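Local coordinates for protein glutathione S-transferase omega-like 2 (Saccharomyces cerevisiae, PDB 5LKB) that acts as a glutathione-dependent thiol transferase, dehydroascorbate reductase and dimethylarsinic acid reductase, and reacts with glutathionyl-(hydro)quinones, at residues Y136-K147 with F156-Q167. Residues are numbered along the deposited sequence; the frame is centred on the assembly and turned at random.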
ATOM      1  N   TYR A 136       2.930  31.395 -25.660  1.00 30.68           N
ATOM      2  CA  TYR A 136       4.016  32.275 -25.252  1.00 29.35           C
ATOM      3  C   TYR A 136       5.339  31.577 -25.040  1.00 29.36           C
ATOM      4  O   TYR A 136       6.314  32.251 -24.674  1.00 31.00           O
ATOM      5  CB  TYR A 136       3.628  33.009 -23.954  1.00 28.77           C
ATOM      6  CG  TYR A 136       2.168  33.380 -23.941  1.00 30.83           C
ATOM      7  CD1 TYR A 136       1.691  34.457 -24.690  1.00 29.10           C
ATOM      8  CD2 TYR A 136       1.246  32.630 -23.238  1.00 27.92           C
ATOM      9  CE1 TYR A 136       0.351  34.759 -24.718  1.00 29.68           C
ATOM     10  CE2 TYR A 136      -0.096  32.926 -23.249  1.00 29.45           C
ATOM     11  CZ  TYR A 136      -0.557  34.002 -24.000  1.00 29.77           C
ATOM     12  OH  TYR A 136      -1.915  34.272 -24.026  1.00 28.86           O
ATOM     13  N   GLY A 137       5.389  30.245 -25.133  1.00 31.15           N
ATOM     14  CA  GLY A 137       6.588  29.498 -24.765  1.00 30.93           C
ATOM     15  C   GLY A 137       6.971  29.517 -23.304  1.00 27.08           C
ATOM     16  O   GLY A 137       8.153  29.377 -22.982  1.00 27.73           O
ATOM     17  N   TYR A 138       6.036  29.772 -22.390  1.00 26.97           N
ATOM     18  CA  TYR A 138       6.398  29.786 -20.975  1.00 26.57           C
ATOM     19  C   TYR A 138       6.857  28.393 -20.521  1.00 21.57           C
ATOM     20  O   TYR A 138       6.333  27.376 -20.992  1.00 29.84           O
ATOM     21  CB  TYR A 138       5.196  30.204 -20.139  1.00 26.84           C
ATOM     22  CG  TYR A 138       4.717  31.640 -20.305  1.00 27.86           C
ATOM     23  CD1 TYR A 138       5.621  32.664 -20.427  1.00 33.52           C
ATOM     24  CD2 TYR A 138       3.357  31.948 -20.240  1.00 30.22           C
ATOM     25  CE1 TYR A 138       5.188  33.992 -20.519  1.00 30.71           C
ATOM     26  CE2 TYR A 138       2.916  33.278 -20.332  1.00 33.63           C
ATOM     27  CZ  TYR A 138       3.851  34.271 -20.465  1.00 36.86           C
ATOM     28  OH  TYR A 138       3.445  35.591 -20.550  1.00 36.99           O
ATOM     29  N   LYS A 139       7.854  28.361 -19.659  1.00 28.27           N
ATOM     30  CA  LYS A 139       8.316  27.081 -19.134  1.00 28.74           C
ATOM     31  C   LYS A 139       7.625  26.713 -17.838  1.00 29.20           C
ATOM     32  O   LYS A 139       7.746  25.563 -17.393  1.00 25.11           O
ATOM     33  CB  LYS A 139       9.833  27.131 -18.970  1.00 27.95           C
ATOM     34  CG  LYS A 139      10.469  27.671 -20.218  1.00 35.16           C
ATOM     35  CD  LYS A 139      11.930  27.311 -20.423  1.00 40.39           C
ATOM     36  CE  LYS A 139      12.834  27.755 -19.284  1.00 45.68           C
ATOM     37  NZ  LYS A 139      13.590  29.012 -19.558  1.00 57.49           N
ATOM     38  N   ARG A 140       6.910  27.645 -17.218  1.00 26.68           N
ATOM     39  CA  ARG A 140       6.335  27.441 -15.901  1.00 23.36           C
ATOM     40  C   ARG A 140       4.901  27.914 -15.892  1.00 24.24           C
ATOM     41  O   ARG A 140       4.574  28.964 -16.462  1.00 23.28           O
ATOM     42  CB  ARG A 140       7.102  28.145 -14.814  1.00 23.26           C
ATOM     43  CG  ARG A 140       8.501  27.596 -14.579  1.00 27.12           C
ATOM     44  CD  ARG A 140       8.498  26.245 -13.877  1.00 24.29           C
ATOM     45  NE  ARG A 140       9.846  25.735 -13.753  1.00 24.71           N
ATOM     46  CZ  ARG A 140      10.180  24.756 -12.913  1.00 29.60           C
ATOM     47  NH1 ARG A 140       9.248  24.199 -12.153  1.00 23.23           N
ATOM     48  NH2 ARG A 140      11.427  24.363 -12.804  1.00 28.36           N
ATOM     49  N   ILE A 141       4.010  27.154 -15.266  1.00 22.36           N
ATOM     50  CA  ILE A 141       2.641  27.642 -15.116  1.00 23.11           C
ATOM     51  C   ILE A 141       2.596  28.953 -14.294  1.00 23.60           C
ATOM     52  O   ILE A 141       1.669  29.754 -14.437  1.00 23.90           O
ATOM     53  CB  ILE A 141       1.733  26.514 -14.560  1.00 22.32           C
ATOM     54  CG1 ILE A 141       0.318  26.708 -15.097  1.00 23.92           C
ATOM     55  CG2 ILE A 141       1.732  26.489 -13.080  1.00 22.46           C
ATOM     56  CD1 ILE A 141      -0.664  25.641 -14.796  1.00 29.94           C
ATOM     57  N   SER A 142       3.560  29.164 -13.414  1.00 21.56           N
ATOM     58  CA  SER A 142       3.689  30.432 -12.683  1.00 22.99           C
ATOM     59  C   SER A 142       3.763  31.622 -13.641  1.00 27.16           C
ATOM     60  O   SER A 142       3.289  32.706 -13.288  1.00 25.26           O
ATOM     61  CB  SER A 142       4.933  30.450 -11.788  1.00 25.58           C
ATOM     62  OG  SER A 142       6.115  30.288 -12.551  1.00 23.99           O
ATOM     63  N   ASP A 143       4.319  31.430 -14.849  1.00 24.93           N
ATOM     64  CA  ASP A 143       4.378  32.512 -15.846  1.00 25.04           C
ATOM     65  C   ASP A 143       2.988  33.005 -16.227  1.00 32.31           C
ATOM     66  O   ASP A 143       2.797  34.204 -16.454  1.00 28.14           O
ATOM     67  CB  ASP A 143       5.159  32.102 -17.093  1.00 28.85           C
ATOM     68  CG  ASP A 143       6.639  31.760 -16.803  1.00 29.19           C
ATOM     69  OD1 ASP A 143       7.270  32.381 -15.922  1.00 33.34           O
ATOM     70  OD2 ASP A 143       7.180  30.864 -17.504  1.00 26.56           O
ATOM     71  N   LEU A 144       2.019  32.098 -16.382  1.00 25.38           N
ATOM     72  CA  LEU A 144       0.631  32.481 -16.639  1.00 26.87           C
ATOM     73  C   LEU A 144       0.043  33.252 -15.460  1.00 29.80           C
ATOM     74  O   LEU A 144      -0.665  34.257 -15.646  1.00 25.90           O
ATOM     75  CB  LEU A 144      -0.220  31.234 -16.916  1.00 23.95           C
ATOM     76  CG  LEU A 144       0.194  30.468 -18.147  1.00 24.15           C
ATOM     77  CD1 LEU A 144      -0.456  29.038 -18.238  1.00 27.10           C
ATOM     78  CD2 LEU A 144      -0.136  31.275 -19.415  1.00 24.41           C
ATOM     79  N   TYR A 145       0.345  32.811 -14.238  1.00 21.88           N
ATOM     80  CA  TYR A 145      -0.169  33.437 -13.027  1.00 23.14           C
ATOM     81  C   TYR A 145       0.363  34.866 -12.893  1.00 27.73           C
ATOM     82  O   TYR A 145      -0.407  35.802 -12.651  1.00 28.22           O
ATOM     83  CB  TYR A 145       0.189  32.582 -11.783  1.00 22.96           C
ATOM     84  CG  TYR A 145      -0.790  31.454 -11.520  1.00 21.72           C
ATOM     85  CD1 TYR A 145      -0.673  30.217 -12.146  1.00 23.15           C
ATOM     86  CD2 TYR A 145      -1.810  31.619 -10.629  1.00 21.62           C
ATOM     87  CE1 TYR A 145      -1.595  29.224 -11.917  1.00 19.51           C
ATOM     88  CE2 TYR A 145      -2.734  30.626 -10.385  1.00 21.97           C
ATOM     89  CZ  TYR A 145      -2.614  29.405 -11.032  1.00 19.04           C
ATOM     90  OH  TYR A 145      -3.604  28.464 -10.755  1.00 20.27           O
ATOM     91  N   TYR A 146       1.670  35.050 -13.078  1.00 26.65           N
ATOM     92  CA  TYR A 146       2.251  36.392 -12.951  1.00 28.47           C
ATOM     93  C   TYR A 146       1.798  37.305 -14.093  1.00 32.41           C
ATOM     94  O   TYR A 146       1.615  38.518 -13.895  1.00 32.05           O
ATOM     95  CB  TYR A 146       3.780  36.291 -12.887  1.00 30.16           C
ATOM     96  CG  TYR A 146       4.337  35.713 -11.601  1.00 31.30           C
ATOM     97  CD1 TYR A 146       3.834  36.103 -10.353  1.00 28.85           C
ATOM     98  CD2 TYR A 146       5.379  34.791 -11.615  1.00 30.68           C
ATOM     99  CE1 TYR A 146       4.361  35.583  -9.152  1.00 32.44           C
ATOM    100  CE2 TYR A 146       5.907  34.265 -10.400  1.00 31.00           C
ATOM    101  CZ  TYR A 146       5.380  34.655  -9.202  1.00 27.93           C
ATOM    102  OH  TYR A 146       5.892  34.173  -8.018  1.00 34.48           O
ATOM    103  N   LYS A 147       1.635  36.761 -15.302  1.00 28.89           N
ATOM    104  CA  LYS A 147       1.046  37.541 -16.391  1.00 26.44           C
ATOM    105  C   LYS A 147      -0.324  38.077 -16.001  1.00 33.44           C
ATOM    106  O   LYS A 147      -0.609  39.272 -16.155  1.00 28.44           O
ATOM    107  CB  LYS A 147       0.963  36.697 -17.661  1.00 30.37           C
ATOM    108  CG  LYS A 147       0.400  37.436 -18.879  1.00 30.32           C
ATOM    109  CD  LYS A 147       1.235  38.682 -19.213  1.00 37.19           C
ATOM    110  CE  LYS A 147       0.638  39.405 -20.395  1.00 42.11           C
ATOM    111  NZ  LYS A 147       1.427  40.617 -20.767  1.00 54.74           N
ATOM    112  N   PHE A 156       0.687  27.843  -7.513  1.00 23.75           N
ATOM    113  CA  PHE A 156       0.416  27.948  -8.933  1.00 21.70           C
ATOM    114  C   PHE A 156      -0.277  26.660  -9.405  1.00 25.76           C
ATOM    115  O   PHE A 156       0.336  25.767 -10.009  1.00 25.46           O
ATOM    116  CB  PHE A 156       1.717  28.162  -9.696  1.00 23.48           C
ATOM    117  CG  PHE A 156       2.566  29.240  -9.148  1.00 26.49           C
ATOM    118  CD1 PHE A 156       2.149  30.552  -9.229  1.00 28.01           C
ATOM    119  CD2 PHE A 156       3.788  28.972  -8.584  1.00 28.81           C
ATOM    120  CE1 PHE A 156       2.932  31.560  -8.711  1.00 29.85           C
ATOM    121  CE2 PHE A 156       4.581  29.990  -8.082  1.00 32.50           C
ATOM    122  CZ  PHE A 156       4.144  31.297  -8.169  1.00 28.01           C
ATOM    123  N   THR A 157      -1.559  26.549  -9.099  1.00 18.01           N
ATOM    124  CA  THR A 157      -2.271  25.278  -9.223  1.00 18.91           C
ATOM    125  C   THR A 157      -2.808  25.065 -10.629  1.00 20.00           C
ATOM    126  O   THR A 157      -2.972  26.007 -11.418  1.00 19.41           O
ATOM    127  CB  THR A 157      -3.446  25.221  -8.245  1.00 17.19           C
ATOM    128  OG1 THR A 157      -4.265  26.404  -8.397  1.00 18.56           O
ATOM    129  CG2 THR A 157      -2.970  25.151  -6.805  1.00 18.19           C
ATOM    130  N   VAL A 158      -3.032  23.771 -10.965  1.00 18.90           N
ATOM    131  CA  VAL A 158      -3.864  23.378 -12.121  1.00 16.45           C
ATOM    132  C   VAL A 158      -5.234  22.967 -11.612  1.00 16.27           C
ATOM    133  O   VAL A 158      -5.366  22.567 -10.471  1.00 16.49           O
ATOM    134  CB  VAL A 158      -3.226  22.256 -12.987  1.00 16.98           C
ATOM    135  CG1 VAL A 158      -1.972  22.770 -13.642  1.00 23.06           C
ATOM    136  CG2 VAL A 158      -2.895  21.022 -12.113  1.00 18.89           C
ATOM    137  N   PRO A 159      -6.265  23.038 -12.440  1.00 15.03           N
ATOM    138  CA  PRO A 159      -6.367  23.508 -13.826  1.00 17.12           C
ATOM    139  C   PRO A 159      -6.417  25.043 -13.916  1.00 16.54           C
ATOM    140  O   PRO A 159      -6.822  25.720 -12.951  1.00 16.90           O
ATOM    141  CB  PRO A 159      -7.718  22.949 -14.259  1.00 17.64           C
ATOM    142  CG  PRO A 159      -8.499  22.979 -13.082  1.00 16.73           C
ATOM    143  CD  PRO A 159      -7.591  22.625 -11.963  1.00 14.47           C
ATOM    144  N   VAL A 160      -6.085  25.557 -15.096  1.00 18.06           N
ATOM    145  CA  VAL A 160      -6.214  26.979 -15.391  1.00 15.35           C
ATOM    146  C   VAL A 160      -7.048  27.134 -16.649  1.00 16.51           C
ATOM    147  O   VAL A 160      -6.717  26.563 -17.694  1.00 15.84           O
ATOM    148  CB  VAL A 160      -4.837  27.621 -15.556  1.00 15.80           C
ATOM    149  CG1 VAL A 160      -4.982  29.053 -16.095  1.00 16.94           C
ATOM    150  CG2 VAL A 160      -4.071  27.647 -14.227  1.00 22.38           C
ATOM    151  N   LEU A 161      -8.127  27.925 -16.552  1.00 19.64           N
ATOM    152  CA  LEU A 161      -8.927  28.328 -17.716  1.00 15.01           C
ATOM    153  C   LEU A 161      -8.516  29.765 -18.088  1.00 19.95           C
ATOM    154  O   LEU A 161      -8.642  30.683 -17.271  1.00 19.70           O
ATOM    155  CB  LEU A 161     -10.413  28.215 -17.420  1.00 15.90           C
ATOM    156  CG  LEU A 161     -11.340  28.675 -18.541  1.00 16.21           C
ATOM    157  CD1 LEU A 161     -11.200  27.755 -19.759  1.00 20.80           C
ATOM    158  CD2 LEU A 161     -12.764  28.716 -18.047  1.00 18.52           C
ATOM    159  N   TRP A 162      -7.885  29.896 -19.244  1.00 19.26           N
ATOM    160  CA  TRP A 162      -7.092  31.062 -19.679  1.00 18.69           C
ATOM    161  C   TRP A 162      -7.799  31.764 -20.827  1.00 21.69           C
ATOM    162  O   TRP A 162      -8.333  31.116 -21.728  1.00 20.11           O
ATOM    163  CB  TRP A 162      -5.767  30.578 -20.233  1.00 19.85           C
ATOM    164  CG  TRP A 162      -4.788  31.676 -20.725  1.00 23.42           C
ATOM    165  CD1 TRP A 162      -4.491  31.988 -22.034  1.00 22.90           C
ATOM    166  CD2 TRP A 162      -3.971  32.531 -19.919  1.00 22.38           C
ATOM    167  NE1 TRP A 162      -3.518  32.942 -22.062  1.00 21.33           N
ATOM    168  CE2 TRP A 162      -3.215  33.347 -20.801  1.00 21.99           C
ATOM    169  CE3 TRP A 162      -3.817  32.713 -18.557  1.00 24.56           C
ATOM    170  CZ2 TRP A 162      -2.270  34.283 -20.336  1.00 23.69           C
ATOM    171  CZ3 TRP A 162      -2.888  33.671 -18.098  1.00 22.88           C
ATOM    172  CH2 TRP A 162      -2.165  34.463 -18.998  1.00 25.93           C
ATOM    173  N   ASP A 163      -7.759  33.119 -20.796  1.00 20.92           N
ATOM    174  CA  ASP A 163      -8.289  33.944 -21.878  1.00 19.97           C
ATOM    175  C   ASP A 163      -7.142  34.491 -22.696  1.00 22.66           C
ATOM    176  O   ASP A 163      -6.337  35.279 -22.185  1.00 22.29           O
ATOM    177  CB  ASP A 163      -9.109  35.116 -21.324  1.00 19.54           C
ATOM    178  CG  ASP A 163      -9.579  36.031 -22.433  1.00 23.56           C
ATOM    179  OD1 ASP A 163      -9.773  35.498 -23.534  1.00 23.03           O
ATOM    180  OD2 ASP A 163      -9.780  37.236 -22.145  1.00 22.83           O
ATOM    181  N   LEU A 164      -7.080  34.085 -23.964  1.00 23.98           N
ATOM    182  CA  LEU A 164      -6.038  34.571 -24.872  1.00 26.17           C
ATOM    183  C   LEU A 164      -6.189  36.050 -25.219  1.00 26.14           C
ATOM    184  O   LEU A 164      -5.189  36.694 -25.535  1.00 26.83           O
ATOM    185  CB  LEU A 164      -6.053  33.750 -26.157  1.00 25.20           C
ATOM    186  CG  LEU A 164      -5.597  32.276 -26.011  1.00 25.10           C
ATOM    187  CD1 LEU A 164      -6.010  31.535 -27.306  1.00 26.05           C
ATOM    188  CD2 LEU A 164      -4.097  32.153 -25.721  1.00 27.00           C
ATOM    189  N   GLU A 165      -7.382  36.607 -25.099  1.00 26.16           N
ATOM    190  CA  GLU A 165      -7.554  38.012 -25.489  1.00 27.47           C
ATOM    191  C   GLU A 165      -7.027  38.968 -24.424  1.00 30.90           C
ATOM    192  O   GLU A 165      -6.300  39.925 -24.726  1.00 32.97           O
ATOM    193  CB  GLU A 165      -9.026  38.252 -25.773  1.00 27.53           C
ATOM    194  CG  GLU A 165      -9.452  37.714 -27.148  1.00 32.19           C
ATOM    195  CD  GLU A 165     -10.811  38.232 -27.612  1.00 35.16           C
ATOM    196  OE1 GLU A 165     -11.374  39.193 -26.993  1.00 32.84           O
ATOM    197  OE2 GLU A 165     -11.319  37.653 -28.596  1.00 35.56           O
ATOM    198  N   THR A 166      -7.413  38.770 -23.174  1.00 27.34           N
ATOM    199  CA  THR A 166      -6.962  39.642 -22.110  1.00 26.52           C
ATOM    200  C   THR A 166      -5.691  39.111 -21.432  1.00 29.14           C
ATOM    201  O   THR A 166      -5.083  39.820 -20.612  1.00 26.04           O
ATOM    202  CB  THR A 166      -8.108  39.845 -21.099  1.00 32.08           C
ATOM    203  OG1 THR A 166      -8.428  38.582 -20.489  1.00 24.94           O
ATOM    204  CG2 THR A 166      -9.390  40.406 -21.741  1.00 29.59           C
ATOM    205  N   GLN A 167      -5.281  37.861 -21.747  1.00 23.67           N
ATOM    206  CA  GLN A 167      -4.107  37.217 -21.137  1.00 25.93           C
ATOM    207  C   GLN A 167      -4.250  37.164 -19.627  1.00 22.85           C
ATOM    208  O   GLN A 167      -3.403  37.657 -18.893  1.00 23.86           O
ATOM    209  CB  GLN A 167      -2.791  37.850 -21.577  1.00 27.86           C
ATOM    210  CG  GLN A 167      -2.677  37.832 -23.080  1.00 33.46           C
ATOM    211  CD  GLN A 167      -1.271  38.030 -23.581  1.00 44.62           C
ATOM    212  OE1 GLN A 167      -0.298  37.943 -22.822  1.00 42.73           O
ATOM    213  NE2 GLN A 167      -1.145  38.271 -24.886  1.00 41.97           N
TER
HETATM  214  O   HOH W   1      -2.606  35.767 -25.892  1.00 28.76           O
HETATM  215  O   HOH W   2       1.120  35.811 -21.597  1.00 40.91           O
HETATM  216  O   HOH W   3      -2.497  40.246 -18.406  1.00 31.65           O
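Two direct hydrogen bonds join Y136-K147 to F156-Q167, and both use a tyrosine hydroxyl. W162 gives its indole NE1 proton to Y136 OH over 2.9 Å, nearly straight at 160° and in the indole plane. Y145 OH donates over 2.6 Å to the backbone O of T157, tilted from the carbonyl plane; N172 also bonds this hydroxyl, fixing the end of a buried ring. Water extends the polar set: one molecule joins Y136 OH to L164 O, and another links Y138 OH to Q167 OE1 while lying over a face of the Y136 ring.

Much of the apolar contact is made on aromatic faces. L144 CD2 sits over one face of W162, 3.7 Å from the six-membered ring centroid, and the backbone C of Q167 lies against the opposite face, offset toward the rim. The W162 side chain swings out opposite the backbone N (chi1 -179°), which carries the indole between L144 and Q167, with K147 CG at its edge. Replacing W162 with an alanine would probably open a gap between L144 and Q167 and deprive Y136 OH of its indole donor. S142 CB stands almost centrally over F156, 3.5 Å from the centroid, while the phenylalanine turns its edge toward the faces of Y145 and Y146 in two offset edge-to-face pairs. I141 CD1 presses tightly on V158 CG1 at 3.4 Å.

Helix 141-148 thus packs against strand 160-163 of the mixed sheet, whereas helix 174-182 touches P159 and L161. The cis peptide before P159 follows glutathione-binding V158, near the nucleophile C46: the cis-proline loop of the thioredoxin-like glutathione transferase domain.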